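Local atomic coordinates of interferon-inducible protein AIM2 (Mus musculus, PDB entry 4JBM), a protein that senses double-stranded DNA in the cytosol through its HIN domain, the part present here, and assembles the AIM2 inflammasome that leads to pyroptosis. Residues M139-T150 / Q173-V184. Numbering follows the deposited sequence.
Sequences MEVLVLGNPSKT and QLKSGPCSFFKV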
# COMPACT_ATOMS: atom_id res chain seq x y z
N MET A 139 -5.52 9.48 -13.98
CA MET A 139 -4.62 8.34 -14.06
C MET A 139 -5.43 7.07 -14.16
O MET A 139 -6.65 7.10 -14.02
CB MET A 139 -3.72 8.31 -12.82
CG MET A 139 -2.42 7.55 -12.99
SD MET A 139 -1.50 7.52 -11.44
CE MET A 139 -0.01 6.69 -11.99
N GLU A 140 -4.77 5.96 -14.46
CA GLU A 140 -5.47 4.69 -14.60
C GLU A 140 -4.94 3.66 -13.61
O GLU A 140 -3.74 3.62 -13.31
CB GLU A 140 -5.40 4.22 -16.05
CG GLU A 140 -6.01 5.22 -17.02
CD GLU A 140 -6.18 4.65 -18.42
OE1 GLU A 140 -5.20 4.12 -18.97
OE2 GLU A 140 -7.31 4.75 -18.96
N VAL A 141 -5.84 2.85 -13.08
CA VAL A 141 -5.44 1.86 -12.09
C VAL A 141 -5.82 0.52 -12.64
O VAL A 141 -7.00 0.24 -12.84
CB VAL A 141 -6.14 2.08 -10.74
CG1 VAL A 141 -5.84 0.92 -9.80
CG2 VAL A 141 -5.67 3.38 -10.14
N LEU A 142 -4.81 -0.29 -12.90
CA LEU A 142 -4.99 -1.56 -13.57
C LEU A 142 -5.08 -2.70 -12.57
O LEU A 142 -4.11 -3.02 -11.90
CB LEU A 142 -3.82 -1.78 -14.53
CG LEU A 142 -3.65 -3.08 -15.32
CD1 LEU A 142 -4.87 -3.35 -16.18
CD2 LEU A 142 -2.41 -2.95 -16.18
N VAL A 143 -6.26 -3.30 -12.46
CA VAL A 143 -6.43 -4.43 -11.56
C VAL A 143 -6.60 -5.68 -12.44
O VAL A 143 -7.58 -5.81 -13.16
CB VAL A 143 -7.65 -4.24 -10.65
CG1 VAL A 143 -7.99 -5.54 -9.93
CG2 VAL A 143 -7.41 -3.11 -9.66
N LEU A 144 -5.61 -6.56 -12.46
CA LEU A 144 -5.73 -7.78 -13.24
C LEU A 144 -6.63 -8.84 -12.63
O LEU A 144 -6.70 -8.99 -11.43
CB LEU A 144 -4.36 -8.34 -13.57
CG LEU A 144 -3.55 -7.36 -14.41
CD1 LEU A 144 -2.22 -7.92 -14.84
CD2 LEU A 144 -4.32 -6.92 -15.63
N GLY A 145 -7.28 -9.59 -13.50
CA GLY A 145 -8.06 -10.75 -13.09
C GLY A 145 -9.20 -10.78 -12.09
O GLY A 145 -9.11 -11.48 -11.10
N ASN A 146 -10.26 -10.01 -12.31
CA ASN A 146 -11.44 -10.15 -11.46
C ASN A 146 -12.71 -9.64 -12.15
O ASN A 146 -12.61 -8.95 -13.15
CB ASN A 146 -11.23 -9.44 -10.12
CG ASN A 146 -10.72 -10.36 -9.03
OD1 ASN A 146 -11.48 -10.84 -8.19
ND2 ASN A 146 -9.41 -10.59 -9.01
N PRO A 147 -13.90 -9.98 -11.64
CA PRO A 147 -15.12 -9.32 -12.14
C PRO A 147 -15.27 -7.80 -11.86
O PRO A 147 -15.67 -7.11 -12.80
CB PRO A 147 -16.26 -10.11 -11.48
CG PRO A 147 -15.65 -11.36 -10.92
CD PRO A 147 -14.17 -11.21 -10.87
N SER A 148 -14.98 -7.25 -10.67
CA SER A 148 -14.56 -7.96 -9.47
C SER A 148 -15.81 -8.27 -8.67
O SER A 148 -16.92 -8.07 -9.15
CB SER A 148 -13.59 -7.10 -8.66
OG SER A 148 -12.89 -7.87 -7.70
N LYS A 149 -15.63 -8.75 -7.44
CA LYS A 149 -16.76 -9.00 -6.58
C LYS A 149 -17.07 -7.67 -5.94
O LYS A 149 -18.19 -7.40 -5.49
CB LYS A 149 -16.44 -10.06 -5.52
CG LYS A 149 -16.25 -11.47 -6.04
CD LYS A 149 -16.18 -12.46 -4.88
CE LYS A 149 -16.11 -13.90 -5.37
NZ LYS A 149 -14.81 -14.19 -6.02
N THR A 150 -16.05 -6.83 -5.93
CA THR A 150 -16.13 -5.45 -5.48
C THR A 150 -16.62 -4.58 -6.63
O THR A 150 -15.81 -3.98 -7.35
CB THR A 150 -14.75 -4.96 -5.00
OG1 THR A 150 -13.74 -5.39 -5.93
CG2 THR A 150 -14.43 -5.51 -3.62
N GLN A 173 0.62 4.13 -15.20
CA GLN A 173 -0.60 3.76 -14.50
C GLN A 173 -0.26 3.23 -13.12
O GLN A 173 0.90 3.23 -12.72
CB GLN A 173 -1.33 2.66 -15.27
CG GLN A 173 -1.49 2.90 -16.77
CD GLN A 173 -2.18 1.74 -17.48
OE1 GLN A 173 -1.96 0.57 -17.16
NE2 GLN A 173 -3.05 2.07 -18.43
N LEU A 174 -1.27 2.77 -12.41
CA LEU A 174 -1.06 2.07 -11.16
C LEU A 174 -1.50 0.64 -11.41
O LEU A 174 -2.58 0.40 -11.93
CB LEU A 174 -1.84 2.71 -10.00
CG LEU A 174 -1.43 4.14 -9.68
CD1 LEU A 174 -2.28 4.74 -8.57
CD2 LEU A 174 0.03 4.18 -9.29
N LYS A 175 -0.64 -0.30 -11.04
CA LYS A 175 -0.86 -1.70 -11.35
C LYS A 175 -1.00 -2.51 -10.08
O LYS A 175 -0.24 -2.33 -9.14
CB LYS A 175 0.31 -2.23 -12.21
CG LYS A 175 0.20 -3.69 -12.64
CD LYS A 175 1.18 -4.03 -13.77
CE LYS A 175 1.51 -5.52 -13.81
NZ LYS A 175 2.40 -5.88 -14.95
N SER A 176 -2.00 -3.38 -10.05
CA SER A 176 -2.12 -4.39 -9.01
C SER A 176 -1.04 -5.44 -9.21
O SER A 176 -0.72 -5.81 -10.34
CB SER A 176 -3.48 -5.07 -9.08
OG SER A 176 -3.67 -5.69 -10.34
N GLY A 177 -0.51 -5.95 -8.10
CA GLY A 177 0.40 -7.07 -8.17
C GLY A 177 -0.26 -8.26 -7.49
O GLY A 177 -1.41 -8.15 -7.04
N PRO A 178 0.47 -9.37 -7.37
CA PRO A 178 -0.00 -10.61 -6.75
C PRO A 178 -0.34 -10.42 -5.27
O PRO A 178 -1.29 -11.02 -4.77
CB PRO A 178 1.18 -11.57 -6.92
CG PRO A 178 2.37 -10.68 -7.12
CD PRO A 178 1.84 -9.52 -7.90
N CYS A 179 0.43 -9.58 -4.59
CA CYS A 179 0.20 -9.35 -3.17
C CYS A 179 -0.38 -7.97 -2.88
O CYS A 179 -0.23 -7.44 -1.78
CB CYS A 179 1.49 -9.55 -2.37
SG CYS A 179 1.97 -11.27 -2.12
N SER A 180 -1.06 -7.39 -3.87
CA SER A 180 -1.78 -6.14 -3.64
C SER A 180 -3.10 -6.44 -2.94
O SER A 180 -3.64 -7.53 -3.05
CB SER A 180 -2.05 -5.40 -4.96
OG SER A 180 -0.84 -5.18 -5.67
N PHE A 181 -3.60 -5.45 -2.21
CA PHE A 181 -4.95 -5.51 -1.68
C PHE A 181 -5.76 -4.42 -2.37
O PHE A 181 -5.26 -3.32 -2.60
CB PHE A 181 -4.93 -5.30 -0.16
CG PHE A 181 -6.17 -5.79 0.53
CD1 PHE A 181 -7.32 -5.03 0.54
CD2 PHE A 181 -6.16 -7.00 1.19
CE1 PHE A 181 -8.46 -5.47 1.18
CE2 PHE A 181 -7.29 -7.45 1.83
CZ PHE A 181 -8.44 -6.68 1.83
N PHE A 182 -7.02 -4.70 -2.68
CA PHE A 182 -7.87 -3.74 -3.36
C PHE A 182 -9.24 -3.77 -2.70
O PHE A 182 -9.76 -4.85 -2.42
CB PHE A 182 -7.99 -4.11 -4.84
CG PHE A 182 -8.96 -3.27 -5.62
CD1 PHE A 182 -8.56 -2.07 -6.17
CD2 PHE A 182 -10.27 -3.69 -5.81
CE1 PHE A 182 -9.43 -1.29 -6.90
CE2 PHE A 182 -11.16 -2.91 -6.54
CZ PHE A 182 -10.74 -1.71 -7.08
N LYS A 183 -9.81 -2.60 -2.46
CA LYS A 183 -11.14 -2.53 -1.86
C LYS A 183 -11.98 -1.42 -2.48
O LYS A 183 -11.49 -0.33 -2.75
CB LYS A 183 -11.05 -2.32 -0.35
CG LYS A 183 -12.39 -2.43 0.36
CD LYS A 183 -12.26 -2.37 1.88
CE LYS A 183 -13.52 -2.90 2.55
NZ LYS A 183 -13.22 -3.59 3.84
N VAL A 184 -13.27 -1.68 -2.68
CA VAL A 184 -14.16 -0.65 -3.19
C VAL A 184 -14.87 0.01 -2.03
O VAL A 184 -15.51 -0.66 -1.21
CB VAL A 184 -15.19 -1.21 -4.20
CG1 VAL A 184 -16.31 -0.21 -4.41
CG2 VAL A 184 -14.52 -1.54 -5.51
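Leu174 packs against both Met139 and Val141, which lie on the same side of the neighbouring strand. The side chain of Met139 crosses the leucine at about a right angle, with CE 3.7 Å from CD2 of Leu174; its extended chain, CG anti to the backbone N (chi1 -157°), carries the sulfur and methyl across to the other strand. Val141 meets the same leucine obliquely, CG2 against CB and CD1. Farther along this side Val143 lays CG2 over a face of the Phe182 ring in a CH-pi contact, 4.2 Å from the ring centroid, while Thr150 OG1 lies at the ring edge, in its plane. Thr150 also presses CB against CG2 of Val184, a tight contact.

These side chains belong to the second OB fold of the HIN domain, in whose curled sheet strands 137-144 and 171-175 run parallel; strand 127-134 flanks the former and strand 163-168 the latter. Past Ser176 the chain turns through Gly177-Ser180, where Cys179 forms a disulfide with Cys17 and so ties this part to the other OB fold, before strand 181-185 brings Phe182 back against Val143.

Between the strands Leu174 N donates to Glu140 O at 2.8 Å, and Leu174 O accepts from Leu142 N. Ser176 then grips the strand end with backbone and side chain together. Its N donates to Leu142 O at 2.8 Å, and its OG reaches a lone pair of that same oxygen, in the carbonyl plane, at 3.1 Å; OG in turn accepts from Leu144 N at 3.0 Å. On the sheet face opposite Leu174, Gln173 NE2 makes a weak, bent hydrogen bond to Glu140 OE1 (3.0 Å, 128° at the hydrogen), amide and carboxylate planes 65° apart, while Gln173 OE1 rests against Leu142 CD2.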